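PDB 5ANZ: soluble lytic transglycosylase B3 from Pseudomonas aeruginosa, which probably cleaves the glycan strands of peptidoglycan as a lytic transglycosylase, and takes part in turnover of the bacterial cell wall. Local coordinates for residues 154-159 and 192-197; 174-179 and 206-211; 255-260 and 311-316; 263-268 and 303-308; 367-372 and 381-386. All blocks are in the same frame, centred on the assembly; numbering follows the deposited sequence.

From the N terminus, the chain first closes on itself in contact 1, where a short strand and helix start at 154-159 meet 192-197. Contact 2 joins 174-179 to 206-211, and since its first half lies between the halves of contact 1, the two cross; they touch through Ile157 on Leu177 and Ser197 on Gln206, binding helices 156-166, 170-186 and 209-215 together. On the far side of the chain's centre, contact 3 pairs strands 254-258 and 313-316. Contact 4 is nested within the loop it closes and packs 263-268 on strand 300-304, next in the same sheet. Contact 5 follows in series, in the putative peptidoglycan-binding domain.

Contact 1. Residues 154-159 and 192-197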
# COMPACT_ATOMS: atom_id res chain seq x y z
N LYS A 154 6.47 6.80 -17.52
CA LYS A 154 7.22 5.73 -18.14
C LYS A 154 6.30 4.80 -18.90
O LYS A 154 5.23 4.45 -18.42
CB LYS A 154 8.03 4.98 -17.07
CG LYS A 154 9.12 5.82 -16.44
CD LYS A 154 10.00 4.99 -15.51
CE LYS A 154 11.22 5.77 -15.03
NZ LYS A 154 10.84 6.97 -14.25
N ASN A 155 6.74 4.41 -20.09
CA ASN A 155 6.00 3.45 -20.87
C ASN A 155 6.06 2.07 -20.22
O ASN A 155 7.16 1.56 -19.95
CB ASN A 155 6.56 3.38 -22.29
CG ASN A 155 5.73 2.46 -23.16
OD1 ASN A 155 5.96 1.25 -23.18
ND2 ASN A 155 4.72 3.02 -23.84
N VAL A 156 4.89 1.50 -19.97
CA VAL A 156 4.79 0.25 -19.21
C VAL A 156 5.52 -0.88 -19.91
O VAL A 156 6.17 -1.70 -19.25
CB VAL A 156 3.31 -0.13 -19.00
CG1 VAL A 156 3.16 -1.56 -18.48
CG2 VAL A 156 2.67 0.88 -18.04
N ILE A 157 5.44 -0.92 -21.25
CA ILE A 157 6.13 -2.00 -21.97
C ILE A 157 7.65 -1.86 -21.81
O ILE A 157 8.36 -2.84 -21.55
CB ILE A 157 5.77 -2.03 -23.46
CG1 ILE A 157 4.26 -2.21 -23.63
CG2 ILE A 157 6.58 -3.12 -24.18
CD1 ILE A 157 3.70 -3.50 -23.06
N ARG A 158 8.14 -0.64 -21.92
CA ARG A 158 9.57 -0.41 -21.77
C ARG A 158 10.04 -0.77 -20.36
O ARG A 158 11.06 -1.43 -20.18
CB ARG A 158 9.93 1.04 -22.06
CG ARG A 158 11.44 1.25 -22.08
CD ARG A 158 11.82 2.70 -22.37
NE ARG A 158 13.27 2.84 -22.46
CZ ARG A 158 13.89 4.00 -22.65
NH1 ARG A 158 13.19 5.12 -22.77
NH2 ARG A 158 15.22 4.03 -22.71
N SER A 159 9.28 -0.34 -19.36
CA SER A 159 9.69 -0.58 -17.98
C SER A 159 9.70 -2.06 -17.64
O SER A 159 10.67 -2.58 -17.08
CB SER A 159 8.79 0.18 -17.01
OG SER A 159 8.88 1.58 -17.25
N SER A 192 1.27 3.89 -27.18
CA SER A 192 1.90 5.16 -26.86
C SER A 192 1.44 5.76 -25.53
O SER A 192 2.18 6.54 -24.93
CB SER A 192 1.63 6.19 -27.96
OG SER A 192 2.28 5.81 -29.16
N PHE A 193 0.23 5.43 -25.09
CA PHE A 193 -0.32 6.04 -23.87
C PHE A 193 -0.40 5.06 -22.70
O PHE A 193 -1.03 5.36 -21.68
CB PHE A 193 -1.71 6.64 -24.16
CG PHE A 193 -1.69 7.67 -25.26
CD1 PHE A 193 -0.80 8.74 -25.22
CD2 PHE A 193 -2.54 7.55 -26.35
CE1 PHE A 193 -0.78 9.67 -26.24
CE2 PHE A 193 -2.51 8.49 -27.36
CZ PHE A 193 -1.63 9.54 -27.31
N MET A 194 0.23 3.90 -22.83
CA MET A 194 0.23 2.94 -21.71
C MET A 194 1.31 3.31 -20.72
O MET A 194 2.44 2.79 -20.74
CB MET A 194 0.43 1.51 -22.20
CG MET A 194 0.16 0.51 -21.09
SD MET A 194 0.51 -1.16 -21.67
CE MET A 194 -0.97 -1.97 -21.18
N ILE A 195 0.95 4.25 -19.84
CA ILE A 195 1.89 4.90 -18.96
C ILE A 195 1.73 4.37 -17.54
O ILE A 195 0.65 3.96 -17.13
CB ILE A 195 1.70 6.43 -18.96
CG1 ILE A 195 1.90 6.99 -20.37
CG2 ILE A 195 2.66 7.09 -18.00
CD1 ILE A 195 3.18 6.58 -20.96
N GLY A 196 2.83 4.39 -16.80
CA GLY A 196 2.79 3.98 -15.40
C GLY A 196 4.14 4.17 -14.72
O GLY A 196 5.03 4.88 -15.22
N SER A 197 4.28 3.54 -13.56
CA SER A 197 5.51 3.66 -12.77
C SER A 197 6.61 2.71 -13.24
O SER A 197 6.37 1.84 -14.09
CB SER A 197 5.20 3.36 -11.29
OG SER A 197 5.16 1.95 -11.12
O HOH W 1 6.12 2.06 -16.80
O HOH W 2 4.72 5.93 -24.06
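Lys154 O takes one firm hydrogen bond, from Gly196 N at 2.9 Å, and two lesser contacts: a CA-H...O approach by Ile195 and a weak bond from a water. That water also bonds Ser197 O and Ser159 OG, so it stitches the strand end to the first helical turn. The return bond from Lys154 N to Gly196 O is weak, at 3.3 Å. Two residues on, Val156 N meets Met194 O at 2.9 Å in an almost straight bond (173°), tying the start of helix 156-166 to the centre of an inverse gamma turn.

Val156 uses its side chain here as well: Val156 CG2 sits 3.3 Å from Met194 O, and Val156 CB lies 3.8 Å from Met194 CG. Met194 carries its CG anti to the backbone N (chi1 -169°), which runs the thioether obliquely past Val156 until Met194 SD comes 4.2 Å from Ile157 CD1. Ile183 and Leu184 of helix 170-186 pack on the same methionine.

Asn155 is the N-cap. Its OD1 takes Arg158 N on a lone pair in the carbonyl plane, 3.1 Å away, and Ile157 N more weakly, while ND2 donates to a second water that bonds Ser192 O. The pairing of 154-155 with 195-196 forms a small two-stranded antiparallel sheet in the lysozyme-like transglycosylase domain, and the cap starts helix 156-166 directly after it. Ser197, just beyond the sheet, has its side chain about 7 Å from that of Ile208 of the N-acetylglucosamine site.

Contact 2. Residues 174-179 and 206-211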
# COMPACT_ATOMS: atom_id res chain seq x y z
N HIS A 174 8.19 -10.72 -16.41
CA HIS A 174 7.73 -11.48 -17.57
C HIS A 174 6.23 -11.68 -17.54
O HIS A 174 5.54 -11.51 -18.54
CB HIS A 174 8.44 -12.85 -17.64
CG HIS A 174 9.79 -12.80 -18.28
ND1 HIS A 174 10.94 -12.54 -17.57
CD2 HIS A 174 10.18 -12.98 -19.57
CE1 HIS A 174 11.98 -12.56 -18.39
NE2 HIS A 174 11.54 -12.82 -19.61
N ALA A 175 5.71 -12.05 -16.37
CA ALA A 175 4.28 -12.28 -16.21
C ALA A 175 3.47 -11.00 -16.46
O ALA A 175 2.44 -11.02 -17.14
CB ALA A 175 3.99 -12.82 -14.83
N GLN A 176 3.92 -9.89 -15.90
CA GLN A 176 3.19 -8.64 -16.08
C GLN A 176 3.31 -8.16 -17.51
O GLN A 176 2.38 -7.55 -18.04
CB GLN A 176 3.72 -7.58 -15.11
CG GLN A 176 3.51 -7.98 -13.67
CD GLN A 176 2.05 -8.24 -13.34
OE1 GLN A 176 1.16 -7.57 -13.84
NE2 GLN A 176 1.80 -9.23 -12.48
N LEU A 177 4.45 -8.42 -18.14
CA LEU A 177 4.69 -7.95 -19.50
C LEU A 177 3.76 -8.67 -20.48
O LEU A 177 3.17 -8.05 -21.36
CB LEU A 177 6.15 -8.15 -19.90
CG LEU A 177 6.55 -7.69 -21.31
CD1 LEU A 177 6.19 -6.23 -21.55
CD2 LEU A 177 8.03 -7.91 -21.50
N LEU A 178 3.60 -9.97 -20.31
CA LEU A 178 2.64 -10.70 -21.13
C LEU A 178 1.22 -10.17 -20.91
O LEU A 178 0.45 -10.01 -21.85
CB LEU A 178 2.71 -12.20 -20.84
CG LEU A 178 2.08 -13.08 -21.91
CD1 LEU A 178 2.85 -12.96 -23.22
CD2 LEU A 178 2.01 -14.52 -21.45
N ALA A 179 0.91 -9.86 -19.66
CA ALA A 179 -0.42 -9.37 -19.32
C ALA A 179 -0.66 -8.00 -19.95
O ALA A 179 -1.75 -7.73 -20.45
CB ALA A 179 -0.60 -9.32 -17.81
N GLN A 206 -2.99 2.81 -10.69
CA GLN A 206 -1.71 2.14 -10.44
C GLN A 206 -1.87 0.63 -10.26
O GLN A 206 -1.16 -0.00 -9.47
CB GLN A 206 -1.00 2.76 -9.23
CG GLN A 206 -0.61 4.23 -9.51
CD GLN A 206 0.59 4.35 -10.45
OE1 GLN A 206 1.73 4.03 -10.07
NE2 GLN A 206 0.33 4.80 -11.67
N PHE A 207 -2.79 0.06 -11.04
CA PHE A 207 -2.90 -1.40 -11.17
C PHE A 207 -1.71 -1.98 -11.94
O PHE A 207 -1.39 -1.45 -13.01
CB PHE A 207 -4.14 -1.80 -11.95
CG PHE A 207 -5.46 -1.69 -11.21
CD1 PHE A 207 -5.53 -1.35 -9.87
CD2 PHE A 207 -6.64 -1.98 -11.90
CE1 PHE A 207 -6.77 -1.30 -9.22
CE2 PHE A 207 -7.88 -1.95 -11.26
CZ PHE A 207 -7.94 -1.61 -9.93
N ILE A 208 -1.11 -3.07 -11.48
CA ILE A 208 -0.21 -3.83 -12.36
C ILE A 208 -1.08 -4.57 -13.39
O ILE A 208 -2.27 -4.75 -13.18
CB ILE A 208 0.68 -4.81 -11.58
CG1 ILE A 208 -0.17 -5.83 -10.82
CG2 ILE A 208 1.60 -4.07 -10.62
CD1 ILE A 208 0.66 -6.88 -10.06
N PRO A 209 -0.48 -4.97 -14.52
CA PRO A 209 -1.28 -5.56 -15.60
C PRO A 209 -2.19 -6.73 -15.18
O PRO A 209 -3.36 -6.74 -15.59
CB PRO A 209 -0.20 -6.02 -16.59
CG PRO A 209 0.87 -4.91 -16.45
CD PRO A 209 0.89 -4.65 -14.96
N THR A 210 -1.69 -7.68 -14.40
CA THR A 210 -2.55 -8.81 -14.04
C THR A 210 -3.73 -8.33 -13.17
O THR A 210 -4.84 -8.87 -13.27
CB THR A 210 -1.77 -9.94 -13.32
OG1 THR A 210 -1.14 -9.42 -12.14
CG2 THR A 210 -0.72 -10.55 -14.26
N THR A 211 -3.52 -7.31 -12.33
CA THR A 211 -4.63 -6.77 -11.56
C THR A 211 -5.64 -6.05 -12.46
O THR A 211 -6.85 -6.18 -12.29
CB THR A 211 -4.13 -5.79 -10.46
OG1 THR A 211 -3.30 -6.52 -9.55
CG2 THR A 211 -5.29 -5.15 -9.73
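Ala175 opens the contact between helix 170-186 and the start of helix 209-215, two helices of the lysozyme-like transglycosylase domain; its carbonyl O lies 4.3 Å from Thr210 CG2, a marginal touch. The next residue, Gln176, does most of the work. Its chain folds at chi2 (-58°), and the side chain crosses those of Pro209 and Thr210 at about a right angle.

Each end of the amide is bonded to Thr210. Gln176 OE1 receives Thr210 N at 2.9 Å, in the carbonyl plane and on a lone pair, with an N-H...O angle of 167°. Gln176 NE2 donates to Thr210 OG1 at 3.0 Å, the hydroxyl lying in the amide plane. Two bonds to one residue fix the rotation of the amide. The bond to OE1 also satisfies a backbone N-H in the first turn of helix 209-215, where no earlier helical carbonyl is available. Pro209, the first residue of that helix, has no N-H to offer, and its CD sits 3.1 Å from Gln176 OE1.

Ile208, at the N-cap position, and Thr211 bind N-acetylglucosamine in another structure of this protein; the sugar is absent here. Ile208 CD1 rests 3.6 Å from Gln176 NE2, so the glutamine lies against a residue of the sugar site, and may help to position it.

One turn further on, Ala179 faces the second helix. Asn213 ND2 donates to Ala179 O, and Ala179 CB packs 3.5 Å from Pro209 CB.

Contact 3. Residues 255-260 and 311-316; sequences FEVRLP and GPAFLV
Glu256 stands opposite Phe314 as a non-hydrogen-bonded pair in the antiparallel sheet of the transglycosylase domain, where strands 254-258 and 313-316 are neighbours. Glu256 CB lies 3.8 Å from Phe314 CE2, and the two side chains pass at a slant, carboxylate and ring planes 29° apart. Glu256 CG, anti to the backbone N (chi1 -172°), is 3.3 Å from Ala313 O, and the extended chain then carries the carboxylate on toward Pro312, whose CB is 3.7 Å from Glu256 OE2. The acid is held at its tip from outside the pair: Gly351 N bonds OE2 and Val350 N bonds OE1. A water also donates to OE2, and it links Val257 O with Ala313 N.

The backbones are joined on each side of this pair. Phe255 and Leu315 exchange two bonds, Phe255 N to Leu315 O at 3.0 Å and Leu315 N to Phe255 O at 2.9 Å. Further on, Val257 N reaches Ala313 O at 2.8 Å.

On the other face, with Phe255, Val257, Ala313 and Leu315, the contacts are apolar. Helix 276-280 covers part of it through Leu276 and Trp279. Leu259 CD1 comes down on the Ala313 methyl, and Val257 crosses Leu315 at about a right angle, Val257 CG1 to Leu315 CG 3.8 Å.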
# COMPACT_ATOMS: atom_id res chain seq x y z
N PHE A 255 -10.26 3.46 13.89
CA PHE A 255 -10.33 4.74 14.58
C PHE A 255 -9.29 4.80 15.68
O PHE A 255 -8.80 3.78 16.16
CB PHE A 255 -11.74 4.95 15.17
CG PHE A 255 -12.31 3.72 15.84
CD1 PHE A 255 -12.01 3.43 17.15
CD2 PHE A 255 -13.15 2.86 15.15
CE1 PHE A 255 -12.53 2.30 17.77
CE2 PHE A 255 -13.67 1.74 15.75
CZ PHE A 255 -13.35 1.46 17.06
N GLU A 256 -8.95 6.02 16.08
CA GLU A 256 -8.00 6.20 17.16
C GLU A 256 -8.59 5.82 18.50
O GLU A 256 -9.77 6.03 18.75
CB GLU A 256 -7.52 7.66 17.20
CG GLU A 256 -6.39 7.87 18.18
CD GLU A 256 -5.85 9.28 18.16
OE1 GLU A 256 -6.45 10.14 17.46
OE2 GLU A 256 -4.83 9.52 18.83
N VAL A 257 -7.75 5.27 19.38
CA VAL A 257 -8.18 4.87 20.71
C VAL A 257 -7.18 5.32 21.75
O VAL A 257 -6.08 5.76 21.42
CB VAL A 257 -8.37 3.35 20.83
CG1 VAL A 257 -9.46 2.88 19.87
CG2 VAL A 257 -7.04 2.62 20.56
N ARG A 258 -7.58 5.22 23.01
CA ARG A 258 -6.69 5.49 24.13
C ARG A 258 -6.41 4.18 24.87
O ARG A 258 -7.33 3.47 25.24
CB ARG A 258 -7.31 6.52 25.08
CG ARG A 258 -6.51 6.76 26.34
CD ARG A 258 -7.31 7.58 27.36
NE ARG A 258 -7.63 8.92 26.87
CZ ARG A 258 -8.40 9.79 27.52
NH1 ARG A 258 -8.94 9.45 28.69
NH2 ARG A 258 -8.64 10.98 27.01
N LEU A 259 -5.13 3.88 25.08
CA LEU A 259 -4.75 2.68 25.82
C LEU A 259 -4.58 2.95 27.31
O LEU A 259 -4.12 4.03 27.69
CB LEU A 259 -3.45 2.10 25.27
CG LEU A 259 -3.55 1.68 23.80
CD1 LEU A 259 -2.25 1.10 23.29
CD2 LEU A 259 -4.69 0.68 23.65
N PRO A 260 -4.96 1.98 28.14
CA PRO A 260 -4.77 2.06 29.60
C PRO A 260 -3.32 1.91 30.02
O PRO A 260 -2.45 1.55 29.22
CB PRO A 260 -5.61 0.90 30.12
CG PRO A 260 -5.57 -0.09 29.02
CD PRO A 260 -5.65 0.74 27.76
N GLY A 311 3.28 6.61 21.15
CA GLY A 311 2.57 7.29 20.08
C GLY A 311 1.09 6.97 20.09
O GLY A 311 0.58 6.32 21.01
N PRO A 312 0.38 7.43 19.07
CA PRO A 312 -1.06 7.18 18.99
C PRO A 312 -1.38 5.71 18.70
O PRO A 312 -0.55 4.98 18.14
CB PRO A 312 -1.51 8.09 17.85
CG PRO A 312 -0.29 8.19 16.97
CD PRO A 312 0.88 8.21 17.93
N ALA A 313 -2.57 5.28 19.11
CA ALA A 313 -3.02 3.91 18.93
C ALA A 313 -4.33 3.89 18.16
O ALA A 313 -5.17 4.78 18.33
CB ALA A 313 -3.17 3.21 20.26
N PHE A 314 -4.49 2.88 17.30
CA PHE A 314 -5.69 2.75 16.49
C PHE A 314 -6.23 1.33 16.59
O PHE A 314 -5.45 0.39 16.65
CB PHE A 314 -5.40 3.07 15.02
CG PHE A 314 -4.89 4.46 14.80
CD1 PHE A 314 -3.54 4.74 14.91
CD2 PHE A 314 -5.76 5.48 14.49
CE1 PHE A 314 -3.07 6.04 14.71
CE2 PHE A 314 -5.29 6.78 14.29
CZ PHE A 314 -3.94 7.05 14.40
N LEU A 315 -7.55 1.17 16.61
CA LEU A 315 -8.13 -0.15 16.35
C LEU A 315 -8.47 -0.17 14.87
O LEU A 315 -9.12 0.75 14.40
CB LEU A 315 -9.37 -0.42 17.18
CG LEU A 315 -9.07 -0.72 18.65
CD1 LEU A 315 -10.35 -0.96 19.41
CD2 LEU A 315 -8.14 -1.93 18.73
N VAL A 316 -8.03 -1.20 14.15
CA VAL A 316 -8.32 -1.25 12.72
C VAL A 316 -9.17 -2.47 12.39
O VAL A 316 -8.98 -3.56 12.92
CB VAL A 316 -7.04 -1.21 11.88
CG1 VAL A 316 -6.30 0.10 12.13
CG2 VAL A 316 -6.13 -2.40 12.19
O HOH W 3 -4.29 7.35 20.58

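Contact 4. Residues 263-268 and 303-308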
# COMPACT_ATOMS: atom_id res chain seq x y z
N PHE A 263 -0.58 -1.51 29.66
CA PHE A 263 -1.26 -2.30 28.64
C PHE A 263 -0.33 -3.36 28.06
O PHE A 263 0.88 -3.18 28.01
CB PHE A 263 -1.78 -1.39 27.52
CG PHE A 263 -2.64 -2.09 26.51
CD1 PHE A 263 -3.97 -2.38 26.78
CD2 PHE A 263 -2.13 -2.45 25.27
CE1 PHE A 263 -4.76 -3.02 25.85
CE2 PHE A 263 -2.92 -3.09 24.34
CZ PHE A 263 -4.24 -3.38 24.63
N ASP A 264 -0.91 -4.48 27.63
CA ASP A 264 -0.15 -5.54 27.01
C ASP A 264 0.10 -5.18 25.55
O ASP A 264 -0.70 -5.50 24.67
CB ASP A 264 -0.87 -6.88 27.14
CG ASP A 264 -0.06 -8.04 26.57
OD1 ASP A 264 1.14 -7.84 26.29
OD2 ASP A 264 -0.62 -9.15 26.43
N TYR A 265 1.22 -4.51 25.30
CA TYR A 265 1.52 -4.00 23.97
C TYR A 265 1.88 -5.12 22.99
O TYR A 265 2.02 -4.88 21.79
CB TYR A 265 2.64 -2.95 24.05
CG TYR A 265 2.25 -1.71 24.83
CD1 TYR A 265 1.47 -0.72 24.25
CD2 TYR A 265 2.68 -1.53 26.14
CE1 TYR A 265 1.11 0.41 24.96
CE2 TYR A 265 2.33 -0.39 26.85
CZ TYR A 265 1.54 0.57 26.25
OH TYR A 265 1.18 1.71 26.94
N SER A 266 2.00 -6.34 23.50
CA SER A 266 2.27 -7.48 22.63
C SER A 266 1.06 -7.82 21.76
O SER A 266 1.18 -8.54 20.78
CB SER A 266 2.70 -8.70 23.45
OG SER A 266 1.64 -9.16 24.28
N LEU A 267 -0.10 -7.27 22.13
CA LEU A 267 -1.34 -7.47 21.36
C LEU A 267 -1.40 -6.68 20.05
O LEU A 267 -2.33 -6.85 19.26
CB LEU A 267 -2.55 -7.09 22.22
CG LEU A 267 -3.07 -8.09 23.26
CD1 LEU A 267 -2.71 -9.52 22.90
CD2 LEU A 267 -2.62 -7.74 24.66
N ALA A 268 -0.41 -5.82 19.82
CA ALA A 268 -0.40 -4.97 18.63
C ALA A 268 0.17 -5.70 17.42
O ALA A 268 1.33 -5.51 17.06
CB ALA A 268 0.38 -3.70 18.92
N LEU A 303 -5.03 -4.02 16.95
CA LEU A 303 -4.41 -2.81 17.50
C LEU A 303 -3.17 -2.40 16.69
O LEU A 303 -2.23 -3.19 16.53
CB LEU A 303 -4.03 -3.03 18.96
CG LEU A 303 -3.15 -1.95 19.59
CD1 LEU A 303 -3.90 -0.64 19.67
CD2 LEU A 303 -2.69 -2.40 20.98
N LEU A 304 -3.19 -1.17 16.18
CA LEU A 304 -2.06 -0.62 15.45
C LEU A 304 -1.36 0.50 16.23
O LEU A 304 -2.00 1.46 16.67
CB LEU A 304 -2.53 -0.11 14.09
CG LEU A 304 -1.53 0.52 13.13
CD1 LEU A 304 -0.58 -0.51 12.54
CD2 LEU A 304 -2.31 1.23 12.03
N LEU A 305 -0.04 0.37 16.40
CA LEU A 305 0.77 1.40 17.06
C LEU A 305 1.90 1.86 16.14
O LEU A 305 3.02 1.37 16.25
CB LEU A 305 1.40 0.86 18.35
CG LEU A 305 0.55 0.58 19.59
CD1 LEU A 305 1.39 -0.15 20.63
CD2 LEU A 305 0.02 1.89 20.16
N PRO A 306 1.60 2.81 15.24
CA PRO A 306 2.57 3.15 14.19
C PRO A 306 3.91 3.70 14.70
O PRO A 306 4.91 3.59 13.99
CB PRO A 306 1.84 4.20 13.34
CG PRO A 306 0.71 4.68 14.18
CD PRO A 306 0.35 3.58 15.13
N ALA A 307 3.94 4.25 15.92
CA ALA A 307 5.20 4.72 16.49
C ALA A 307 5.44 4.20 17.91
O ALA A 307 6.03 4.89 18.74
CB ALA A 307 5.24 6.24 16.48
N GLY A 308 4.98 2.98 18.19
CA GLY A 308 5.24 2.37 19.48
C GLY A 308 4.36 2.89 20.60
O GLY A 308 3.42 3.67 20.34
O HOH W 4 -4.20 -6.65 17.62
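A short 3-10 turn at 265-267, introduced by an Asx turn at Asp264, packs against the end of strand 300-304 in the five-stranded antiparallel sheet of the transglycosylase domain. Leu303 is the centre of the contact. With CG anti to the backbone N (chi1 169°), its CD2 branch reaches toward the turn, and Leu303 CD2 ends 3.4 Å from Phe263 CE2, a tight approach by two side chains that come from opposite directions. The same methyl, Leu303 CD2, lies 3.9 Å from Ala268 CB. Trp279 of helix 276-280 touches both Phe263 and Leu303, extending the apolar cluster.

Leu305 provides the second touch. Leu305 CD1 meets the rim of the Tyr265 ring near the ring plane, 3.7 Å from Tyr265 CD1, and also lies 4.1 Å from Ala268 CB. One face of that ring is lined toward its rim by Phe263 CB.

Polar links are few. Leu303 O is approached by Ala268 CA at 3.3 Å through a CA-H...O contact, and a water accepts from Leu303 N at 2.8 Å; its link onward to Leu267 O is doubtful. Arg395 NH2, from the putative peptidoglycan-binding domain, bonds Ala268 O.

With methyls and ring carbons making most of the touches, the contact probably rests chiefly on burial of apolar surface, while Arg395 adds a polar tie between domains.

Contact 5. Residues 367-372 and 381-386; sequences ELQRQL and AVDGII
Gln369 reaches from helix 362-374 into the loop and bonds it with both ends of its amide. Gln369 OE1 takes Gly384 N at 2.8 Å, the donor tilted 20° from the carbonyl plane. Gln369 NE2 donates to Asp383 OD1 at 3.1 Å, with the carboxylate oxygen close to the amide plane and met nearly along its own C-O direction. The chain beyond CG is extended (chi2 169°), which is what carries the amide this far from the helix.

Asp383 OD1 has a second donor, Ile385 N at 2.8 Å, arriving from the opposite face of the carboxylate. That bond makes an Asx turn, in the loop between helices 362-374 and 388-401 of the putative peptidoglycan-binding domain.

Apolar contacts flank the amide. Val382 CG1 packs 3.8 Å from Arg370 CG, the two side chains crossing at about a right angle, and Ile386 CD1 comes 4.4 Å from Leu368 CD2.

Farther out, Thr390 of helix 388-401 helps to fix the Gln369 amide through a bond between Thr390 OG1 and Gln369 NE2, while Arg365 of helix 362-374 bonds Gly384 O directly through its NE. Leu368 continues inward onto Ile394, Leu414 and Leu417.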
# COMPACT_ATOMS: atom_id res chain seq x y z
N GLU A 367 21.70 -4.44 11.63
CA GLU A 367 22.49 -4.52 12.85
C GLU A 367 21.61 -4.96 14.01
O GLU A 367 22.03 -5.77 14.83
CB GLU A 367 23.15 -3.17 13.17
CG GLU A 367 24.21 -3.26 14.26
CD GLU A 367 24.77 -1.91 14.66
OE1 GLU A 367 24.40 -0.89 14.03
OE2 GLU A 367 25.58 -1.87 15.61
N LEU A 368 20.39 -4.42 14.07
CA LEU A 368 19.45 -4.77 15.14
C LEU A 368 19.17 -6.26 15.15
O LEU A 368 19.16 -6.89 16.21
CB LEU A 368 18.14 -4.00 14.98
CG LEU A 368 17.02 -4.48 15.92
CD1 LEU A 368 17.42 -4.23 17.36
CD2 LEU A 368 15.70 -3.80 15.59
N GLN A 369 18.93 -6.81 13.97
CA GLN A 369 18.62 -8.24 13.86
C GLN A 369 19.80 -9.08 14.30
O GLN A 369 19.63 -10.11 14.96
CB GLN A 369 18.20 -8.59 12.44
CG GLN A 369 16.76 -8.16 12.11
CD GLN A 369 16.43 -8.27 10.63
OE1 GLN A 369 17.30 -8.10 9.78
NE2 GLN A 369 15.16 -8.55 10.33
N ARG A 370 21.01 -8.65 13.93
CA ARG A 370 22.22 -9.39 14.31
C ARG A 370 22.47 -9.30 15.82
O ARG A 370 22.90 -10.28 16.45
CB ARG A 370 23.43 -8.88 13.53
CG ARG A 370 23.40 -9.23 12.05
CD ARG A 370 24.65 -8.74 11.34
NE ARG A 370 24.68 -9.12 9.93
CZ ARG A 370 25.31 -8.43 8.99
NH1 ARG A 370 25.96 -7.31 9.30
NH2 ARG A 370 25.29 -8.84 7.73
N GLN A 371 22.17 -8.15 16.41
CA GLN A 371 22.38 -7.95 17.85
C GLN A 371 21.36 -8.75 18.66
O GLN A 371 21.69 -9.29 19.72
CB GLN A 371 22.30 -6.47 18.21
CG GLN A 371 23.57 -5.69 17.92
CD GLN A 371 24.65 -5.95 18.94
OE1 GLN A 371 24.79 -5.21 19.91
NE2 GLN A 371 25.40 -7.03 18.74
N LEU A 372 20.13 -8.82 18.16
CA LEU A 372 19.09 -9.60 18.82
C LEU A 372 19.48 -11.07 18.84
O LEU A 372 19.41 -11.73 19.89
CB LEU A 372 17.74 -9.42 18.11
CG LEU A 372 17.04 -8.07 18.27
CD1 LEU A 372 15.98 -7.89 17.20
CD2 LEU A 372 16.44 -7.95 19.67
N ALA A 381 15.52 -14.59 9.82
CA ALA A 381 16.58 -14.25 8.89
C ALA A 381 17.02 -12.80 9.04
O ALA A 381 16.22 -11.93 9.39
CB ALA A 381 16.15 -14.53 7.46
N VAL A 382 18.30 -12.54 8.78
CA VAL A 382 18.85 -11.19 8.82
C VAL A 382 18.70 -10.50 7.46
O VAL A 382 19.62 -10.51 6.66
CB VAL A 382 20.34 -11.20 9.23
CG1 VAL A 382 20.90 -9.79 9.19
CG2 VAL A 382 20.51 -11.81 10.61
N ASP A 383 17.54 -9.90 7.22
CA ASP A 383 17.23 -9.33 5.92
C ASP A 383 16.99 -7.82 5.97
O ASP A 383 16.77 -7.18 4.95
CB ASP A 383 16.00 -10.02 5.32
CG ASP A 383 14.83 -10.08 6.29
OD1 ASP A 383 14.84 -9.34 7.31
OD2 ASP A 383 13.89 -10.87 6.04
N GLY A 384 17.02 -7.25 7.17
CA GLY A 384 16.75 -5.84 7.35
C GLY A 384 15.27 -5.51 7.32
O GLY A 384 14.89 -4.33 7.35
N ILE A 385 14.43 -6.53 7.26
CA ILE A 385 12.99 -6.32 7.27
C ILE A 385 12.37 -6.62 8.63
O ILE A 385 12.41 -7.75 9.10
CB ILE A 385 12.30 -7.18 6.21
CG1 ILE A 385 12.76 -6.76 4.81
CG2 ILE A 385 10.78 -7.07 6.34
CD1 ILE A 385 12.21 -7.63 3.70
N ILE A 386 11.79 -5.59 9.24
CA ILE A 386 11.16 -5.77 10.55
C ILE A 386 9.78 -6.37 10.38
O ILE A 386 8.78 -5.66 10.35
CB ILE A 386 11.02 -4.44 11.31
CG1 ILE A 386 12.35 -3.68 11.34
CG2 ILE A 386 10.50 -4.70 12.73
CD1 ILE A 386 13.53 -4.51 11.79